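Local atomic coordinates of dihydrofolate reductase (Moritella profunda, PDB entry 2ZZA), a protein that probably reduces 7,8-dihydrofolate to tetrahydrofolate with NADPH, a step needed for glycine, purine and DNA precursor synthesis, and binds folate and NADP+. Residues V1-I6 with A108-Y113; I6-N11 with T115-T120; N60-R65 with E72-V77. All coordinates share one frame; numbering follows the deposited sequence.

Interaction 1: V1-I6 with A108-Y113; sequences VIVSMI and AADRLY. Unlike the reference sequence in segment 1-6: Val1 (reference Met). With FOL (folic acid), chain D.
A parallel strand pair of the dihydrofolate reductase sheet, 2-9 with 111-117, begins here, where Val3, Ser4, Met5 and Ile6 line up beside Ala109 to Tyr113. Before the ladder starts, Asp110 grips both backbone polar atoms of Val3, N and O. Its backbone N donates to Val3 O at 2.6 Å. Its carboxylate OD2 takes Val3 N at 2.7 Å, through the lone pair turned away from OD1, and the bond is nearly straight at 170°. A water also donates to OD2 and to Val1 O. Arg111 N adds a weak bond to Val3 O. The regular parallel pattern follows: Met5 N donates to Arg111 O at 3.0 Å, and Tyr113 N to Met5 O at 2.7 Å.

Ser4, Ile6, Arg111 and Tyr113 share one face of the sheet. Arg111 runs extended past Ser4, and Ile2 CD1 lies over one face of its guanidinium, 3.7 Å from NH2. The Tyr113 ring meets Ser4 with its edge; CE1 is 3.5 Å from Ser4 CB. Ile6 has CG1 anti to its backbone N (chi1 176°), which sets CG1 3.7 Å from Tyr113 CB. On the other face Met5 and Leu112 lie side by side, and Leu112 CD2 is 3.7 Å from both CB and CE of the bent methionine.

The polar ends on the first face converge on Glu92, which forms a salt bridge with Arg111 NH1 and hydrogen bonds with Ser4 OG and Tyr113 OH. Strand 92-95 pairs with the other edge of strand 2-9. Helix 26-36 packs on Ile6 and Tyr113 through Ala35, while Trp135 of strand 135-143 touches Ala109 and Leu112.

Interaction 2: I6-N11 with T115-T120; sequences IAALAN and THIELT. With FOL (folic acid), chain D.
Part of the folate pocket in the dihydrofolate reductase fold is formed where the parallel strands 2-9 and 111-117 continue together, with Ala8 beside Thr115 and Leu9 beside His116. Thr115 N donates to Ala7 O at 3.0 Å. Leu9 N then donates to Thr115 O, and Ile117 N to Leu9 O at 2.8 Å in an almost straight bond (176°).

Ala8 and Thr115 face the ligand on the same side of the sheet, with their CB atoms 4.0 Å apart. The small methyl of Ala8 comes within 3.4 Å of folate N3, so the pterin lies directly against the strand. Thr115 OG1 is hydrogen-bonded to Glu28, which also binds folate. A water donates to Thr115 OG1 and makes weak bonds to Ala7 O and folate NA2, linking strand and pterin. Ala8 N donates to the carboxamide oxygen O7N of the nicotinamide, so the same strand meets folate and the cofactor. On the opposite face Leu9 CD1 approaches the His116 ring obliquely, and His116 NE2 is bonded to Tyr130.

Beyond the ladder, an inverse gamma turn centred on Glu118 bends segment 115-120, and Leu119 O becomes the acceptor for Asn11 N. A second water bridges Asn11 OD1 and Ile117 O. With CG anti to its carbonyl carbon (chi1 -65°), the Asn11 side chain reaches across to Thr120 at about a right angle. Asn11 ND2 donates to Thr120 OG1 at 2.9 Å, with the hydroxyl 18° out of the amide plane.

Interaction 3: N60-R65 with E72-V77; sequences NIVLSR and EGVTVV. With NAP (NADP nicotinamide-adenine-dinucleotide phosphate), chain C.
Asn60 and Val74 open the parallel pairing of strands 59-63 and 75-77 at the edge of the dihydrofolate reductase sheet, beside the adenosine 2'-phosphate site of the cofactor. Asn60 CB packs against Val74 CG1, and Asn60 O accepts from Thr75 N at 2.9 Å. A water bridges Asn60 N and Gly73 O.

Ile61 turns its CG2 toward Val77, 3.8 Å from Val77 CG2, on the face covered by helix 80-87. Val62 joins the second strand through both backbone polar atoms: its N donates to Thr75 O, and its O accepts from Val77 N. Its side chain points to the other face, where CG2 meets Val74 and Phe48 of helix 45-51 lies nearby.

Leu63 returns to the face of Ile61, and its CD2 touches Val77 CG2 at 3.6 Å. Val77 CG2 thus packs against both residues. Leu63 CB also lies beside the adenine, 3.8 Å from N3A.

Ser64 N closes the ladder on Val77 O at 3.1 Å. Ser64 OG, anti to its own backbone N (chi1 174°), turns to the phosphate and donates to O1X at 2.6 Å. Adenine C6A lies over one face of the Arg65 guanidinium. Arg65 N donates to phosphate O2X at 2.7 Å in a virtually straight bond of 178°.

Overall arrangement
All three contacts are parallel strand pairs in the same mixed sheet. Interactions 1 and 2 are successive parts of one pair, strands 2-9 and 111-117; they share Ile6, and their centres are about 17 Å apart. Tyr113 O and Ala7 N, probably hydrogen-bonded, carry the ladder from one to the other. Interaction 3 lies at the edge of the sheet, with strands 40-44 and 92-95 between it and strand 2-9. Its centre is about 19 Å from that of interaction 1 and about 26 Å from that of interaction 2. Along the chain it is nested inside the loops both close. One sheet thus meets the adenosine end of NADP+ at interaction 3, and the nicotinamide and pterin at interaction 2.

Interaction 1: V1-I6 with A108-Y113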
loop_
_atom_site.group_PDB
_atom_site.type_symbol
_atom_site.label_atom_id
_atom_site.label_comp_id
_atom_site.label_asym_id
_atom_site.label_seq_id
_atom_site.Cartn_x
_atom_site.Cartn_y
_atom_site.Cartn_z
ATOM N N VAL A 1 11.095 14.053 -3.524
ATOM C CA VAL A 1 9.838 13.467 -2.981
ATOM C C VAL A 1 10.128 12.272 -2.079
ATOM O O VAL A 1 10.991 11.447 -2.380
ATOM C CB VAL A 1 8.905 12.990 -4.117
ATOM C CG1 VAL A 1 9.576 11.872 -4.904
ATOM C CG2 VAL A 1 7.581 12.505 -3.541
ATOM N N ILE A 2 9.400 12.188 -0.970
ATOM C CA ILE A 2 9.556 11.084 -0.032
ATOM C C ILE A 2 8.840 9.858 -0.588
ATOM O O ILE A 2 7.686 9.940 -1.015
ATOM C CB ILE A 2 8.956 11.442 1.341
ATOM C CG1 ILE A 2 9.803 12.533 1.995
ATOM C CG2 ILE A 2 8.874 10.202 2.228
ATOM C CD1 ILE A 2 9.173 13.146 3.222
ATOM N N VAL A 3 9.527 8.722 -0.597
ATOM C CA VAL A 3 8.925 7.497 -1.101
ATOM C C VAL A 3 8.438 6.651 0.069
ATOM O O VAL A 3 9.234 6.080 0.813
ATOM C CB VAL A 3 9.927 6.687 -1.952
ATOM C CG1 VAL A 3 9.314 5.355 -2.355
ATOM C CG2 VAL A 3 10.309 7.489 -3.193
ATOM N N SER A 4 7.121 6.590 0.225
ATOM C CA SER A 4 6.508 5.832 1.305
ATOM C C SER A 4 5.709 4.679 0.744
ATOM O O SER A 4 5.213 4.751 -0.378
ATOM C CB SER A 4 5.571 6.726 2.119
ATOM O OG SER A 4 6.235 7.886 2.574
ATOM N N MET A 5 5.593 3.611 1.524
ATOM C CA MET A 5 4.816 2.457 1.108
ATOM C C MET A 5 3.860 2.155 2.245
ATOM O O MET A 5 4.251 2.168 3.415
ATOM C CB MET A 5 5.714 1.243 0.834
ATOM C CG MET A 5 6.883 1.530 -0.102
ATOM S SD MET A 5 7.478 0.092 -1.014
ATOM C CE MET A 5 7.919 -1.038 0.310
ATOM N N ILE A 6 2.604 1.895 1.900
ATOM C CA ILE A 6 1.590 1.594 2.894
ATOM C C ILE A 6 0.940 0.246 2.603
ATOM O O ILE A 6 0.576 -0.050 1.462
ATOM C CB ILE A 6 0.523 2.724 2.953
ATOM C CG1 ILE A 6 -0.598 2.342 3.928
ATOM C CG2 ILE A 6 -0.013 3.025 1.552
ATOM C CD1 ILE A 6 -1.458 3.542 4.372
ATOM N N ALA A 108 14.191 1.412 -1.921
ATOM C CA ALA A 108 14.191 2.866 -2.038
ATOM C C ALA A 108 13.202 3.563 -1.100
ATOM O O ALA A 108 13.153 4.790 -1.042
ATOM C CB ALA A 108 13.899 3.256 -3.484
ATOM N N ALA A 109 12.425 2.781 -0.358
ATOM C CA ALA A 109 11.423 3.336 0.550
ATOM C C ALA A 109 11.999 4.125 1.719
ATOM O O ALA A 109 12.937 3.682 2.376
ATOM C CB ALA A 109 10.536 2.219 1.078
ATOM N N ASP A 110 11.421 5.297 1.974
ATOM C CA ASP A 110 11.850 6.156 3.079
ATOM C C ASP A 110 11.012 5.859 4.313
ATOM O O ASP A 110 11.504 5.904 5.437
ATOM C CB ASP A 110 11.688 7.627 2.704
ATOM C CG ASP A 110 12.546 8.018 1.529
ATOM O OD1 ASP A 110 13.782 7.903 1.657
ATOM O OD2 ASP A 110 11.989 8.427 0.483
ATOM N N ARG A 111 9.740 5.552 4.090
ATOM C CA ARG A 111 8.826 5.248 5.180
ATOM C C ARG A 111 7.931 4.082 4.832
ATOM O O ARG A 111 7.640 3.838 3.669
ATOM C CB ARG A 111 7.905 6.430 5.466
ATOM C CG ARG A 111 8.557 7.683 5.945
ATOM C CD ARG A 111 7.524 8.785 5.889
ATOM N NE ARG A 111 8.029 10.061 6.367
ATOM C CZ ARG A 111 7.450 11.230 6.104
ATOM N NH1 ARG A 111 6.348 11.280 5.361
ATOM N NH2 ARG A 111 7.971 12.352 6.586
ATOM N N LEU A 112 7.480 3.381 5.862
ATOM C CA LEU A 112 6.568 2.274 5.686
ATOM C C LEU A 112 5.398 2.545 6.616
ATOM O O LEU A 112 5.588 2.732 7.815
ATOM C CB LEU A 112 7.230 0.945 6.057
ATOM C CG LEU A 112 8.361 0.443 5.156
ATOM C CD1 LEU A 112 8.778 -0.969 5.583
ATOM C CD2 LEU A 112 7.901 0.434 3.712
ATOM N N TYR A 113 4.194 2.624 6.060
ATOM C CA TYR A 113 3.007 2.829 6.878
ATOM C C TYR A 113 2.453 1.421 6.997
ATOM O O TYR A 113 1.733 0.960 6.111
ATOM C CB TYR A 113 1.976 3.708 6.169
ATOM C CG TYR A 113 2.322 5.172 6.049
ATOM C CD1 TYR A 113 3.385 5.605 5.259
ATOM C CD2 TYR A 113 1.535 6.138 6.680
ATOM C CE1 TYR A 113 3.649 6.970 5.091
ATOM C CE2 TYR A 113 1.792 7.497 6.524
ATOM C CZ TYR A 113 2.845 7.906 5.727
ATOM O OH TYR A 113 3.073 9.253 5.557
HETATM N N1 FOL D . -2.984 -0.555 3.173
HETATM C C2 FOL D . -3.639 -0.690 4.335
HETATM N NA2 FOL D . -3.135 -0.151 5.442
HETATM N N3 FOL D . -4.867 -1.361 4.377
HETATM C C4 FOL D . -5.403 -1.880 3.192
HETATM O O4 FOL D . -6.489 -2.456 3.193
HETATM C C4A FOL D . -4.698 -1.712 2.006
HETATM N N5 FOL D . -5.220 -2.125 0.843
HETATM C C6 FOL D . -4.571 -1.876 -0.301
HETATM C C7 FOL D . -3.353 -1.204 -0.271
HETATM N N8 FOL D . -2.835 -0.806 0.876
HETATM C C8A FOL D . -3.481 -1.039 2.027
HETATM C C9 FOL D . -5.162 -2.295 -1.650
HETATM N N10 FOL D . -6.593 -2.626 -1.560
HETATM C C11 FOL D . -9.547 0.175 -0.901
HETATM C C12 FOL D . -9.872 -1.165 -1.090
HETATM C C13 FOL D . -8.869 -2.100 -1.310
HETATM C C14 FOL D . -7.534 -1.708 -1.349
HETATM C C15 FOL D . -7.211 -0.369 -1.156
HETATM C C16 FOL D . -8.213 0.568 -0.930
HETATM C C FOL D . -10.656 1.206 -0.673
HETATM O O FOL D . -11.803 1.003 -1.067
HETATM N N FOL D . -10.278 2.314 -0.040
HETATM C CA FOL D . -11.203 3.421 0.249
HETATM C CB FOL D . -11.753 3.315 1.673
HETATM C CG FOL D . -12.725 2.145 1.837
HETATM C CD FOL D . -14.020 2.375 1.054
HETATM O OE1 FOL D . -14.197 3.512 0.565
HETATM O OE2 FOL D . -14.814 1.412 0.973
HETATM C CT FOL D . -10.436 4.737 0.110
HETATM O O1 FOL D . -9.198 4.683 0.279
HETATM O O2 FOL D . -11.102 5.762 -0.156
HETATM O O HOH W 1 13.579 10.048 -1.091
#

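Interaction 2: I6-N11 with T115-T120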
loop_
_atom_site.group_PDB
_atom_site.type_symbol
_atom_site.label_atom_id
_atom_site.label_comp_id
_atom_site.label_asym_id
_atom_site.label_seq_id
_atom_site.Cartn_x
_atom_site.Cartn_y
_atom_site.Cartn_z
ATOM N N ILE A 6 2.604 1.895 1.900
ATOM C CA ILE A 6 1.590 1.594 2.894
ATOM C C ILE A 6 0.940 0.246 2.603
ATOM O O ILE A 6 0.576 -0.050 1.462
ATOM C CB ILE A 6 0.523 2.724 2.953
ATOM C CG1 ILE A 6 -0.598 2.342 3.928
ATOM C CG2 ILE A 6 -0.013 3.025 1.552
ATOM C CD1 ILE A 6 -1.458 3.542 4.372
ATOM N N ALA A 7 0.821 -0.577 3.641
ATOM C CA ALA A 7 0.229 -1.899 3.503
ATOM C C ALA A 7 -0.295 -2.422 4.830
ATOM O O ALA A 7 0.101 -1.944 5.887
ATOM C CB ALA A 7 1.262 -2.872 2.953
ATOM N N ALA A 8 -1.184 -3.411 4.755
ATOM C CA ALA A 8 -1.748 -4.059 5.935
ATOM C C ALA A 8 -1.395 -5.540 5.801
ATOM O O ALA A 8 -1.851 -6.216 4.871
ATOM C CB ALA A 8 -3.263 -3.872 5.980
ATOM N N LEU A 9 -0.565 -6.036 6.717
ATOM C CA LEU A 9 -0.143 -7.425 6.683
ATOM C C LEU A 9 -0.646 -8.285 7.825
ATOM O O LEU A 9 -0.654 -7.876 8.983
ATOM C CB LEU A 9 1.387 -7.542 6.655
ATOM C CG LEU A 9 2.305 -6.328 6.724
ATOM C CD1 LEU A 9 3.746 -6.816 6.736
ATOM C CD2 LEU A 9 2.068 -5.411 5.530
ATOM N N ALA A 10 -1.067 -9.492 7.474
ATOM C CA ALA A 10 -1.518 -10.459 8.454
ATOM C C ALA A 10 -0.207 -11.143 8.842
ATOM O O ALA A 10 0.863 -10.726 8.391
ATOM C CB ALA A 10 -2.476 -11.455 7.808
ATOM N N ASN A 11 -0.264 -12.177 9.670
ATOM C CA ASN A 11 0.967 -12.848 10.048
ATOM C C ASN A 11 1.649 -13.414 8.808
ATOM O O ASN A 11 1.003 -13.652 7.791
ATOM C CB ASN A 11 0.680 -13.961 11.055
ATOM C CG ASN A 11 0.142 -13.427 12.370
ATOM O OD1 ASN A 11 0.665 -12.447 12.916
ATOM N ND2 ASN A 11 -0.899 -14.070 12.892
ATOM N N THR A 115 0.278 -1.712 8.906
ATOM C CA THR A 115 -0.773 -2.111 9.824
ATOM C C THR A 115 -0.605 -3.617 9.981
ATOM O O THR A 115 -0.709 -4.368 9.007
ATOM C CB THR A 115 -2.171 -1.842 9.270
ATOM O OG1 THR A 115 -2.394 -0.428 9.184
ATOM C CG2 THR A 115 -3.220 -2.465 10.186
ATOM N N HIS A 116 -0.305 -4.063 11.195
ATOM C CA HIS A 116 -0.137 -5.488 11.424
ATOM C C HIS A 116 -1.435 -6.051 11.969
ATOM O O HIS A 116 -1.924 -5.612 13.008
ATOM C CB HIS A 116 1.005 -5.752 12.404
ATOM C CG HIS A 116 2.344 -5.322 11.897
ATOM N ND1 HIS A 116 2.916 -4.113 12.234
ATOM C CD2 HIS A 116 3.215 -5.927 11.056
ATOM C CE1 HIS A 116 4.081 -3.994 11.622
ATOM N NE2 HIS A 116 4.285 -5.080 10.900
ATOM N N ILE A 117 -1.997 -7.012 11.251
ATOM C CA ILE A 117 -3.245 -7.627 11.666
ATOM C C ILE A 117 -2.953 -8.946 12.350
ATOM O O ILE A 117 -2.228 -9.791 11.821
ATOM C CB ILE A 117 -4.173 -7.856 10.459
ATOM C CG1 ILE A 117 -4.439 -6.518 9.767
ATOM C CG2 ILE A 117 -5.492 -8.459 10.919
ATOM C CD1 ILE A 117 -5.185 -6.642 8.473
ATOM N N GLU A 118 -3.519 -9.105 13.542
ATOM C CA GLU A 118 -3.334 -10.304 14.339
ATOM C C GLU A 118 -4.194 -11.399 13.730
ATOM O O GLU A 118 -5.292 -11.679 14.202
ATOM C CB GLU A 118 -3.755 -10.012 15.782
ATOM C CG GLU A 118 -3.092 -10.884 16.820
ATOM C CD GLU A 118 -3.045 -10.209 18.177
ATOM O OE1 GLU A 118 -4.117 -9.965 18.763
ATOM O OE2 GLU A 118 -1.932 -9.909 18.650
ATOM N N LEU A 119 -3.682 -12.020 12.675
ATOM C CA LEU A 119 -4.425 -13.051 11.977
ATOM C C LEU A 119 -3.513 -13.922 11.115
ATOM O O LEU A 119 -2.600 -13.420 10.462
ATOM C CB LEU A 119 -5.478 -12.385 11.089
ATOM C CG LEU A 119 -6.211 -13.231 10.051
ATOM C CD1 LEU A 119 -7.269 -14.091 10.738
ATOM C CD2 LEU A 119 -6.854 -12.316 9.022
ATOM N N THR A 120 -3.759 -15.227 11.127
ATOM C CA THR A 120 -2.984 -16.155 10.312
ATOM C C THR A 120 -3.954 -16.676 9.276
ATOM O O THR A 120 -4.916 -17.362 9.612
ATOM C CB THR A 120 -2.435 -17.330 11.142
ATOM O OG1 THR A 120 -1.446 -16.839 12.052
ATOM C CG2 THR A 120 -1.797 -18.376 10.238
HETATM N N1 FOL D . -2.984 -0.555 3.173
HETATM C C2 FOL D . -3.639 -0.690 4.335
HETATM N NA2 FOL D . -3.135 -0.151 5.442
HETATM N N3 FOL D . -4.867 -1.361 4.377
HETATM C C4 FOL D . -5.403 -1.880 3.192
HETATM O O4 FOL D . -6.489 -2.456 3.193
HETATM C C4A FOL D . -4.698 -1.712 2.006
HETATM N N5 FOL D . -5.220 -2.125 0.843
HETATM C C6 FOL D . -4.571 -1.876 -0.301
HETATM C C7 FOL D . -3.353 -1.204 -0.271
HETATM N N8 FOL D . -2.835 -0.806 0.876
HETATM C C8A FOL D . -3.481 -1.039 2.027
HETATM C C9 FOL D . -5.162 -2.295 -1.650
HETATM N N10 FOL D . -6.593 -2.626 -1.560
HETATM C C11 FOL D . -9.547 0.175 -0.901
HETATM C C12 FOL D . -9.872 -1.165 -1.090
HETATM C C13 FOL D . -8.869 -2.100 -1.310
HETATM C C14 FOL D . -7.534 -1.708 -1.349
HETATM C C15 FOL D . -7.211 -0.369 -1.156
HETATM C C16 FOL D . -8.213 0.568 -0.930
HETATM C C FOL D . -10.656 1.206 -0.673
HETATM O O FOL D . -11.803 1.003 -1.067
HETATM N N FOL D . -10.278 2.314 -0.040
HETATM C CA FOL D . -11.203 3.421 0.249
HETATM C CB FOL D . -11.753 3.315 1.673
HETATM C CG FOL D . -12.725 2.145 1.837
HETATM C CD FOL D . -14.020 2.375 1.054
HETATM O OE1 FOL D . -14.197 3.512 0.565
HETATM O OE2 FOL D . -14.814 1.412 0.973
HETATM C CT FOL D . -10.436 4.737 0.110
HETATM O O1 FOL D . -9.198 4.683 0.279
HETATM O O2 FOL D . -11.102 5.762 -0.156
HETATM O O HOH W 2 -1.142 0.994 7.101
HETATM O O HOH W 3 0.775 -9.689 12.190
#

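Interaction 3: N60-R65 with E72-V77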
loop_
_atom_site.group_PDB
_atom_site.type_symbol
_atom_site.label_atom_id
_atom_site.label_comp_id
_atom_site.label_asym_id
_atom_site.label_seq_id
_atom_site.Cartn_x
_atom_site.Cartn_y
_atom_site.Cartn_z
ATOM N N ASN A 60 -4.479 8.904 -8.876
ATOM C CA ASN A 60 -4.273 7.462 -9.030
ATOM C C ASN A 60 -3.313 7.150 -10.165
ATOM O O ASN A 60 -3.619 7.402 -11.328
ATOM C CB ASN A 60 -5.605 6.752 -9.293
ATOM C CG ASN A 60 -6.539 6.787 -8.096
ATOM O OD1 ASN A 60 -6.901 7.860 -7.599
ATOM N ND2 ASN A 60 -6.941 5.614 -7.632
ATOM N N ILE A 61 -2.156 6.594 -9.820
ATOM C CA ILE A 61 -1.137 6.238 -10.801
ATOM C C ILE A 61 -0.999 4.720 -10.820
ATOM O O ILE A 61 -0.673 4.116 -9.804
ATOM C CB ILE A 61 0.222 6.876 -10.435
ATOM C CG1 ILE A 61 0.100 8.399 -10.489
ATOM C CG2 ILE A 61 1.309 6.384 -11.391
ATOM C CD1 ILE A 61 1.281 9.136 -9.885
ATOM N N VAL A 62 -1.250 4.119 -11.980
ATOM C CA VAL A 62 -1.194 2.673 -12.148
ATOM C C VAL A 62 -0.060 2.232 -13.069
ATOM O O VAL A 62 0.130 2.784 -14.155
ATOM C CB VAL A 62 -2.534 2.145 -12.715
ATOM C CG1 VAL A 62 -2.486 0.634 -12.870
ATOM C CG2 VAL A 62 -3.679 2.571 -11.800
ATOM N N LEU A 63 0.681 1.221 -12.630
ATOM C CA LEU A 63 1.805 0.703 -13.394
ATOM C C LEU A 63 1.427 -0.487 -14.253
ATOM O O LEU A 63 0.892 -1.481 -13.768
ATOM C CB LEU A 63 2.940 0.302 -12.450
ATOM C CG LEU A 63 3.797 1.428 -11.876
ATOM C CD1 LEU A 63 4.333 0.993 -10.531
ATOM C CD2 LEU A 63 4.928 1.763 -12.832
ATOM N N SER A 64 1.709 -0.371 -15.543
ATOM C CA SER A 64 1.429 -1.443 -16.482
ATOM C C SER A 64 2.262 -1.254 -17.730
ATOM O O SER A 64 2.408 -0.137 -18.219
ATOM C CB SER A 64 -0.048 -1.457 -16.859
ATOM O OG SER A 64 -0.283 -2.410 -17.873
ATOM N N ARG A 65 2.822 -2.347 -18.237
ATOM C CA ARG A 65 3.617 -2.280 -19.449
ATOM C C ARG A 65 2.758 -2.539 -20.679
ATOM O O ARG A 65 3.261 -2.565 -21.802
ATOM C CB ARG A 65 4.779 -3.266 -19.381
ATOM C CG ARG A 65 5.915 -2.735 -18.536
ATOM C CD ARG A 65 7.087 -3.680 -18.497
ATOM N NE ARG A 65 6.791 -4.875 -17.721
ATOM C CZ ARG A 65 7.546 -5.313 -16.717
ATOM N NH1 ARG A 65 7.205 -6.412 -16.060
ATOM N NH2 ARG A 65 8.643 -4.648 -16.371
ATOM N N GLU A 72 -10.491 4.157 -16.969
ATOM C CA GLU A 72 -10.989 5.516 -16.821
ATOM C C GLU A 72 -10.532 6.096 -15.485
ATOM O O GLU A 72 -10.352 5.366 -14.510
ATOM C CB GLU A 72 -12.514 5.528 -16.871
ATOM C CG GLU A 72 -13.129 6.867 -16.507
ATOM C CD GLU A 72 -14.642 6.814 -16.441
ATOM O OE1 GLU A 72 -15.264 7.861 -16.163
ATOM O OE2 GLU A 72 -15.214 5.727 -16.668
ATOM N N GLY A 73 -10.323 7.407 -15.458
ATOM C CA GLY A 73 -9.944 8.081 -14.227
ATOM C C GLY A 73 -8.611 7.805 -13.559
ATOM O O GLY A 73 -8.454 8.111 -12.378
ATOM N N VAL A 74 -7.652 7.229 -14.276
ATOM C CA VAL A 74 -6.342 6.975 -13.677
ATOM C C VAL A 74 -5.236 7.277 -14.675
ATOM O O VAL A 74 -5.471 7.296 -15.881
ATOM C CB VAL A 74 -6.182 5.499 -13.208
ATOM C CG1 VAL A 74 -7.289 5.135 -12.247
ATOM C CG2 VAL A 74 -6.184 4.557 -14.411
ATOM N N THR A 75 -4.035 7.527 -14.165
ATOM C CA THR A 75 -2.876 7.798 -15.005
ATOM C C THR A 75 -2.057 6.512 -15.098
ATOM O O THR A 75 -1.666 5.951 -14.079
ATOM C CB THR A 75 -1.986 8.906 -14.398
ATOM O OG1 THR A 75 -2.658 10.167 -14.494
ATOM C CG2 THR A 75 -0.653 8.991 -15.135
ATOM N N VAL A 76 -1.799 6.041 -16.314
ATOM C CA VAL A 76 -1.024 4.813 -16.490
ATOM C C VAL A 76 0.405 5.133 -16.918
ATOM O O VAL A 76 0.629 5.959 -17.799
ATOM C CB VAL A 76 -1.682 3.878 -17.539
ATOM C CG1 VAL A 76 -0.860 2.606 -17.704
ATOM C CG2 VAL A 76 -3.096 3.534 -17.105
ATOM N N VAL A 77 1.367 4.487 -16.275
ATOM C CA VAL A 77 2.775 4.699 -16.577
ATOM C C VAL A 77 3.426 3.341 -16.807
ATOM O O VAL A 77 3.025 2.348 -16.198
ATOM C CB VAL A 77 3.486 5.444 -15.423
ATOM C CG1 VAL A 77 2.926 6.864 -15.302
ATOM C CG2 VAL A 77 3.294 4.689 -14.107
HETATM P PA NAP C . 0.537 -5.890 -8.375
HETATM O O1A NAP C . 1.870 -5.666 -7.773
HETATM O O2A NAP C . -0.590 -4.913 -7.770
HETATM O O5B NAP C . 0.536 -5.610 -9.958
HETATM C C5B NAP C . 1.429 -6.336 -10.804
HETATM C C4B NAP C . 1.410 -5.761 -12.221
HETATM O O4B NAP C . 1.814 -4.382 -12.237
HETATM C C3B NAP C . 2.417 -6.468 -13.127
HETATM O O3B NAP C . 1.846 -7.698 -13.580
HETATM C C2B NAP C . 2.416 -5.448 -14.264
HETATM O O2B NAP C . 1.155 -5.477 -14.936
HETATM C C1B NAP C . 2.517 -4.143 -13.471
HETATM N N9A NAP C . 3.927 -3.837 -13.146
HETATM C C8A NAP C . 4.636 -4.333 -12.133
HETATM N N7A NAP C . 5.851 -3.790 -12.134
HETATM C C5A NAP C . 5.920 -2.941 -13.154
HETATM C C6A NAP C . 6.900 -2.087 -13.643
HETATM N N6A NAP C . 8.086 -2.007 -13.045
HETATM N N1A NAP C . 6.627 -1.335 -14.718
HETATM C C2A NAP C . 5.449 -1.394 -15.311
HETATM N N3A NAP C . 4.493 -2.194 -14.873
HETATM C C4A NAP C . 4.694 -2.974 -13.803
HETATM O O3 NAP C . -0.033 -7.391 -8.217
HETATM P PN NAP C . 0.277 -8.364 -6.968
HETATM O O1N NAP C . -0.391 -9.558 -7.527
HETATM O O2N NAP C . 1.743 -8.175 -6.888
HETATM O O5D NAP C . -0.571 -7.438 -5.959
HETATM C C5D NAP C . -1.990 -7.592 -5.848
HETATM C C4D NAP C . -2.367 -8.495 -4.672
HETATM O O4D NAP C . -1.897 -7.830 -3.483
HETATM C C3D NAP C . -3.889 -8.575 -4.534
HETATM O O3D NAP C . -4.286 -9.718 -3.774
HETATM C C2D NAP C . -4.179 -7.304 -3.741
HETATM O O2D NAP C . -5.425 -7.418 -3.047
HETATM C C1D NAP C . -3.040 -7.394 -2.725
HETATM N N1N NAP C . -2.779 -6.116 -2.027
HETATM C C2N NAP C . -2.831 -6.058 -0.628
HETATM C C3N NAP C . -2.492 -4.879 0.025
HETATM C C7N NAP C . -2.517 -4.813 1.555
HETATM O O7N NAP C . -1.993 -3.876 2.154
HETATM N N7N NAP C . -3.115 -5.837 2.159
HETATM C C4N NAP C . -2.108 -3.764 -0.710
HETATM C C5N NAP C . -2.065 -3.811 -2.099
HETATM C C6N NAP C . -2.402 -4.985 -2.761
HETATM P P2B NAP C . 1.113 -5.486 -16.543
HETATM O O1X NAP C . -0.102 -4.826 -17.072
HETATM O O2X NAP C . 2.470 -4.781 -17.046
HETATM O O3X NAP C . 1.210 -7.040 -16.954
HETATM O O HOH W 4 -6.675 9.693 -10.497
#